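De novo designed protein Foldit4 (Synthetic construct, PDB 6WI5) has no known natural function, being a de novo designed protein with a ferredoxin-like alpha/beta fold. Local coordinates at residues Glu6-Val11 / Glu47-Val52; Leu25-Arg30 / Val66-Arg71. One frame throughout, in Å; residues are numbered along the deposited sequence.

Contact 1 of 2, residues Glu6-Val11 / Glu47-Val52; sequences EIRIRV and EVEVHV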
loop_
_atom_site.group_PDB
_atom_site.type_symbol
_atom_site.label_atom_id
_atom_site.label_comp_id
_atom_site.label_asym_id
_atom_site.label_seq_id
_atom_site.Cartn_x
_atom_site.Cartn_y
_atom_site.Cartn_z
ATOM N N GLU A 6 5.082 5.318 -1.444
ATOM C CA GLU A 6 5.359 4.469 -0.295
ATOM C C GLU A 6 4.218 4.614 0.699
ATOM O O GLU A 6 3.910 5.725 1.138
ATOM C CB GLU A 6 6.692 4.842 0.355
ATOM C CG GLU A 6 7.840 4.949 -0.632
ATOM C CD GLU A 6 9.049 5.645 -0.042
ATOM O OE1 GLU A 6 9.789 5.002 0.731
ATOM O OE2 GLU A 6 9.248 6.841 -0.341
ATOM N N ILE A 7 3.589 3.494 1.042
ATOM C CA ILE A 7 2.438 3.472 1.934
ATOM C C ILE A 7 2.827 2.714 3.195
ATOM O O ILE A 7 3.286 1.569 3.118
ATOM C CB ILE A 7 1.213 2.825 1.264
ATOM C CG1 ILE A 7 0.923 3.496 -0.079
ATOM C CG2 ILE A 7 -0.002 2.913 2.175
ATOM C CD1 ILE A 7 -0.223 2.866 -0.835
ATOM N N ARG A 8 2.650 3.353 4.347
ATOM C CA ARG A 8 2.942 2.748 5.641
ATOM C C ARG A 8 1.633 2.573 6.396
ATOM O O ARG A 8 0.901 3.546 6.604
ATOM C CB ARG A 8 3.914 3.609 6.446
ATOM C CG ARG A 8 4.293 3.013 7.793
ATOM C CD ARG A 8 5.094 4.003 8.622
ATOM N NE ARG A 8 4.302 5.179 8.975
ATOM C CZ ARG A 8 4.786 6.244 9.604
ATOM N NH1 ARG A 8 6.066 6.288 9.949
ATOM N NH2 ARG A 8 3.993 7.269 9.886
ATOM N N ILE A 9 1.343 1.341 6.806
ATOM C CA ILE A 9 0.089 1.001 7.466
ATOM C C ILE A 9 0.412 0.449 8.846
ATOM O O ILE A 9 1.137 -0.545 8.969
ATOM C CB ILE A 9 -0.722 -0.018 6.651
ATOM C CG1 ILE A 9 -0.840 0.442 5.198
ATOM C CG2 ILE A 9 -2.099 -0.220 7.271
ATOM C CD1 ILE A 9 -0.769 -0.686 4.204
ATOM N N ARG A 10 -0.129 1.088 9.880
ATOM C CA ARG A 10 0.006 0.604 11.250
ATOM C C ARG A 10 -1.150 -0.344 11.544
ATOM O O ARG A 10 -2.313 0.073 11.573
ATOM C CB ARG A 10 0.035 1.765 12.239
ATOM C CG ARG A 10 1.395 2.430 12.372
ATOM C CD ARG A 10 1.370 3.551 13.398
ATOM N NE ARG A 10 2.507 3.480 14.312
ATOM C CZ ARG A 10 2.474 2.876 15.497
ATOM N NH1 ARG A 10 3.554 2.857 16.265
ATOM N NH2 ARG A 10 1.358 2.292 15.913
ATOM N N VAL A 11 -0.832 -1.618 11.757
ATOM C CA VAL A 11 -1.829 -2.652 12.010
ATOM C C VAL A 11 -1.880 -2.925 13.506
ATOM O O VAL A 11 -0.840 -3.006 14.171
ATOM C CB VAL A 11 -1.512 -3.935 11.220
ATOM C CG1 VAL A 11 -2.665 -4.923 11.320
ATOM C CG2 VAL A 11 -1.214 -3.602 9.766
ATOM N N GLU A 47 3.675 -4.428 17.803
ATOM C CA GLU A 47 2.953 -3.712 16.763
ATOM C C GLU A 47 3.576 -4.012 15.406
ATOM O O GLU A 47 4.783 -4.239 15.299
ATOM C CB GLU A 47 2.959 -2.202 17.022
ATOM N N VAL A 48 2.743 -4.009 14.369
ATOM C CA VAL A 48 3.163 -4.364 13.019
ATOM C C VAL A 48 2.935 -3.173 12.100
ATOM O O VAL A 48 1.862 -2.559 12.122
ATOM C CB VAL A 48 2.410 -5.599 12.495
ATOM C CG1 VAL A 48 2.882 -5.939 11.096
ATOM C CG2 VAL A 48 2.603 -6.779 13.431
ATOM N N GLU A 49 3.944 -2.853 11.294
ATOM C CA GLU A 49 3.830 -1.872 10.222
ATOM C C GLU A 49 3.985 -2.580 8.884
ATOM O O GLU A 49 4.937 -3.343 8.687
ATOM C CB GLU A 49 4.888 -0.775 10.352
ATOM C CG GLU A 49 4.594 0.281 11.402
ATOM C CD GLU A 49 5.573 1.437 11.338
ATOM O OE1 GLU A 49 6.566 1.334 10.586
ATOM O OE2 GLU A 49 5.349 2.449 12.035
ATOM N N VAL A 50 3.049 -2.331 7.971
ATOM C CA VAL A 50 3.114 -2.858 6.612
ATOM C C VAL A 50 3.552 -1.733 5.687
ATOM O O VAL A 50 2.906 -0.679 5.630
ATOM C CB VAL A 50 1.761 -3.439 6.169
ATOM C CG1 VAL A 50 1.849 -3.942 4.736
ATOM C CG2 VAL A 50 1.331 -4.558 7.108
ATOM N N HIS A 51 4.649 -1.951 4.970
ATOM C CA HIS A 51 5.205 -0.965 4.050
ATOM C C HIS A 51 5.010 -1.459 2.625
ATOM O O HIS A 51 5.455 -2.558 2.279
ATOM C CB HIS A 51 6.685 -0.718 4.336
ATOM C CG HIS A 51 6.944 -0.055 5.654
ATOM N ND1 HIS A 51 7.420 1.234 5.757
ATOM C CD2 HIS A 51 6.783 -0.501 6.922
ATOM C CE1 HIS A 51 7.546 1.552 7.034
ATOM N NE2 HIS A 51 7.166 0.519 7.761
ATOM N N VAL A 52 4.347 -0.648 1.805
ATOM C CA VAL A 52 4.088 -0.964 0.405
ATOM C C VAL A 52 4.750 0.109 -0.445
ATOM O O VAL A 52 4.459 1.301 -0.284
ATOM C CB VAL A 52 2.584 -1.041 0.101
ATOM C CG1 VAL A 52 2.356 -1.488 -1.334
ATOM C CG2 VAL A 52 1.886 -1.975 1.079
#

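Contact 2 of 2, residues Leu25-Arg30 / Val66-Arg71; sequences LEEVKR and VERILR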
loop_
_atom_site.group_PDB
_atom_site.type_symbol
_atom_site.label_atom_id
_atom_site.label_comp_id
_atom_site.label_asym_id
_atom_site.label_seq_id
_atom_site.Cartn_x
_atom_site.Cartn_y
_atom_site.Cartn_z
ATOM N N LEU A 25 -2.178 -6.610 -2.663
ATOM C CA LEU A 25 -1.597 -7.207 -3.861
ATOM C C LEU A 25 -2.663 -7.525 -4.899
ATOM O O LEU A 25 -2.381 -7.507 -6.103
ATOM C CB LEU A 25 -0.819 -8.470 -3.499
ATOM C CG LEU A 25 0.415 -8.268 -2.620
ATOM C CD1 LEU A 25 1.132 -9.585 -2.395
ATOM C CD2 LEU A 25 1.354 -7.245 -3.241
ATOM N N GLU A 26 -3.886 -7.821 -4.456
ATOM C CA GLU A 26 -4.970 -8.073 -5.400
ATOM C C GLU A 26 -5.354 -6.805 -6.147
ATOM O O GLU A 26 -5.633 -6.848 -7.351
ATOM C CB GLU A 26 -6.177 -8.655 -4.667
ATOM C CG GLU A 26 -6.046 -10.130 -4.340
ATOM C CD GLU A 26 -7.132 -10.613 -3.405
ATOM O OE1 GLU A 26 -7.804 -9.761 -2.786
ATOM O OE2 GLU A 26 -7.316 -11.842 -3.288
ATOM N N GLU A 27 -5.371 -5.664 -5.454
ATOM C CA GLU A 27 -5.699 -4.408 -6.120
ATOM C C GLU A 27 -4.604 -3.996 -7.096
ATOM O O GLU A 27 -4.891 -3.427 -8.153
ATOM C CB GLU A 27 -5.943 -3.310 -5.087
ATOM C CG GLU A 27 -7.174 -3.541 -4.226
ATOM C CD GLU A 27 -8.454 -3.611 -5.040
ATOM O OE1 GLU A 27 -8.530 -2.955 -6.099
ATOM O OE2 GLU A 27 -9.385 -4.327 -4.617
ATOM N N VAL A 28 -3.342 -4.271 -6.757
ATOM C CA VAL A 28 -2.253 -3.995 -7.688
ATOM C C VAL A 28 -2.370 -4.885 -8.918
ATOM O O VAL A 28 -2.129 -4.442 -10.047
ATOM C CB VAL A 28 -0.894 -4.172 -6.984
ATOM C CG1 VAL A 28 0.247 -3.988 -7.972
ATOM C CG2 VAL A 28 -0.764 -3.191 -5.828
ATOM N N LYS A 29 -2.749 -6.149 -8.719
ATOM C CA LYS A 29 -2.925 -7.067 -9.840
ATOM C C LYS A 29 -4.078 -6.632 -10.737
ATOM O O LYS A 29 -3.995 -6.752 -11.966
ATOM C CB LYS A 29 -3.160 -8.483 -9.312
ATOM C CG LYS A 29 -3.377 -9.536 -10.382
ATOM C CD LYS A 29 -3.940 -10.810 -9.770
ATOM C CE LYS A 29 -4.067 -11.919 -10.799
ATOM N NZ LYS A 29 -2.739 -12.454 -11.205
ATOM N N ARG A 30 -5.161 -6.125 -10.143
ATOM C CA ARG A 30 -6.306 -5.689 -10.936
ATOM C C ARG A 30 -5.980 -4.459 -11.770
ATOM O O ARG A 30 -6.542 -4.283 -12.857
ATOM C CB ARG A 30 -7.501 -5.408 -10.024
ATOM C CG ARG A 30 -8.114 -6.653 -9.403
ATOM C CD ARG A 30 -9.177 -6.293 -8.376
ATOM N NE ARG A 30 -9.866 -7.477 -7.871
ATOM C CZ ARG A 30 -10.786 -7.455 -6.911
ATOM N NH1 ARG A 30 -11.362 -8.582 -6.515
ATOM N NH2 ARG A 30 -11.129 -6.306 -6.345
ATOM N N VAL A 66 -3.614 4.106 -5.660
ATOM C CA VAL A 66 -3.434 4.477 -4.259
ATOM C C VAL A 66 -4.785 4.667 -3.577
ATOM O O VAL A 66 -5.016 4.172 -2.467
ATOM C CB VAL A 66 -2.560 5.741 -4.148
ATOM C CG1 VAL A 66 -2.664 6.340 -2.756
ATOM C CG2 VAL A 66 -1.113 5.408 -4.474
ATOM N N GLU A 67 -5.701 5.381 -4.237
ATOM C CA GLU A 67 -7.016 5.616 -3.645
ATOM C C GLU A 67 -7.781 4.314 -3.458
ATOM O O GLU A 67 -8.509 4.149 -2.473
ATOM C CB GLU A 67 -7.819 6.588 -4.509
ATOM C CG GLU A 67 -7.216 7.975 -4.585
ATOM C CD GLU A 67 -6.993 8.583 -3.215
ATOM O OE1 GLU A 67 -7.861 8.408 -2.334
ATOM O OE2 GLU A 67 -5.943 9.231 -3.018
ATOM N N ARG A 68 -7.633 3.377 -4.395
ATOM C CA ARG A 68 -8.316 2.095 -4.261
ATOM C C ARG A 68 -7.714 1.273 -3.129
ATOM O O ARG A 68 -8.440 0.593 -2.394
ATOM C CB ARG A 68 -8.256 1.333 -5.585
ATOM C CG ARG A 68 -9.447 0.421 -5.821
ATOM C CD ARG A 68 -9.513 -0.064 -7.262
ATOM N NE ARG A 68 -8.453 -1.018 -7.580
ATOM C CZ ARG A 68 -7.404 -0.745 -8.349
ATOM N NH1 ARG A 68 -7.267 0.458 -8.891
ATOM N NH2 ARG A 68 -6.492 -1.679 -8.580
ATOM N N ILE A 69 -6.390 1.335 -2.965
ATOM C CA ILE A 69 -5.737 0.649 -1.854
ATOM C C ILE A 69 -6.197 1.232 -0.524
ATOM O O ILE A 69 -6.492 0.497 0.426
ATOM C CB ILE A 69 -4.206 0.724 -2.011
ATOM C CG1 ILE A 69 -3.741 -0.180 -3.155
ATOM C CG2 ILE A 69 -3.509 0.355 -0.708
ATOM C CD1 ILE A 69 -2.267 -0.057 -3.468
ATOM N N LEU A 70 -6.278 2.563 -0.438
ATOM C CA LEU A 70 -6.694 3.194 0.811
ATOM C C LEU A 70 -8.124 2.813 1.175
ATOM O O LEU A 70 -8.444 2.641 2.357
ATOM C CB LEU A 70 -6.551 4.713 0.711
ATOM C CG LEU A 70 -5.124 5.229 0.519
ATOM C CD1 LEU A 70 -5.085 6.748 0.560
ATOM C CD2 LEU A 70 -4.192 4.634 1.561
ATOM N N ARG A 71 -9.000 2.675 0.175
ATOM C CA ARG A 71 -10.371 2.252 0.453
ATOM C C ARG A 71 -10.412 0.812 0.953
ATOM O O ARG A 71 -11.176 0.489 1.872
ATOM C CB ARG A 71 -11.237 2.399 -0.799
ATOM C CG ARG A 71 -11.436 3.828 -1.280
ATOM C CD ARG A 71 -12.484 3.874 -2.384
ATOM N NE ARG A 71 -12.382 5.085 -3.193
ATOM C CZ ARG A 71 -11.742 5.151 -4.356
ATOM N NH1 ARG A 71 -11.697 6.293 -5.028
ATOM N NH2 ARG A 71 -11.146 4.072 -4.849
#

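Contact 1 of 2, residues Glu6-Val11 / Glu47-Val52
Arg8 sets its CG opposite the backbone N (chi1 -178°) while His51 turns its own CG in beside the backbone N (chi1 -67°), and these two torsions slide the arginine stem over one face of the imidazole. Arg8 CG stands 4.0 Å from the centroid of the His51 ring, displaced toward the rim: a CH-pi contact. The pair sits on strands 3-11 and 47-56, the central strands of a ferredoxin-like fold; segments 6-11 and 47-52 run antiparallel, their axes at 160°. Five backbone hydrogen bonds join Ile7, Ile9 and Val11 to Val52, Val50 and Val48, the shortest from Ile7 N to Val52 O at 2.7 Å. Side chains of these hydrogen-bonded pairs share one face, where Val11 CG2 meets Val50 CG2 at 3.8 Å and helices 17-31 and 59-76 supply Leu20, Ile24 and Ile73 to cover Ile9. The other face is polar. There Arg8 CD lies 3.6 Å from Glu49 OE1, and Arg10 NE makes a long salt bridge of 3.8 Å to Glu49 OE2, purely electrostatic because the oxygen is well out of the guanidinium plane. Arg44 adds a salt bridge to Glu49 OE1, the same oxygen that accepts His51 NE2 at 3.0 Å, on its anti side and tilted from the carboxylate plane.

Contact 2 of 2, residues Leu25-Arg30 / Val66-Arg71
Arg68 NE donates a hydrogen bond to Glu27 OE1 within a salt bridge between the two helices; the modelled separation of 2.4 Å is very short, so its exact length is doubtful. The carboxylate and guanidinium planes stand 63° apart, which rules out a flat, two-pronged pairing. Nearer the sheet the contact becomes apolar: Val28 CG2 meets Ile69 CD1 at 4.2 Å. The second oxygen, Glu27 OE2, takes a salt bridge from Arg30 NH2 at 3.2 Å, one helical turn further on, so that one carboxylate serves two arginines. Helices 17-31 and 59-76 are the two helices of the ferredoxin-like fold, packed side by side on one face of the sheet; the axes of the two short segments approach to 9.8 Å and are inclined at 150°. A bend at chi3 (71°) turns the end of Arg68 toward helix 17-31, and the guanidinium also reaches Glu31 through NH1. Were Arg68 replaced by an alanine, Glu27 would probably be left with Arg30 as its partner in this network, Glu31 would lose this salt bridge, and the nearby like charge of Glu72 would be less well offset. Behind the apolar pair stands strand 36-44, its Val37 touching Val28.

How the contacts relate
Contact 1 joins two strands inside the sheet, whereas contact 2 joins the two helices lying on it; each strand leads along the chain into one of those helices, 3-11 into 17-31 and 47-56 into 59-76. Both are largely buried, but contact 1 covers 572 Å² and contact 2 only 223 Å². Backbone hydrogen bonding governs the first; in the second no backbone-to-backbone hydrogen bond joins the segments, and side chains carry the contact. Each has an apolar and a charged part: the apolar parts face the interior between sheet and helices, while the charged groups lie on the far side of the sheet in contact 1 and along the outer helix seam in contact 2. Ile7 CD1 and Ile69 CG2, 4.1 Å apart, connect the two.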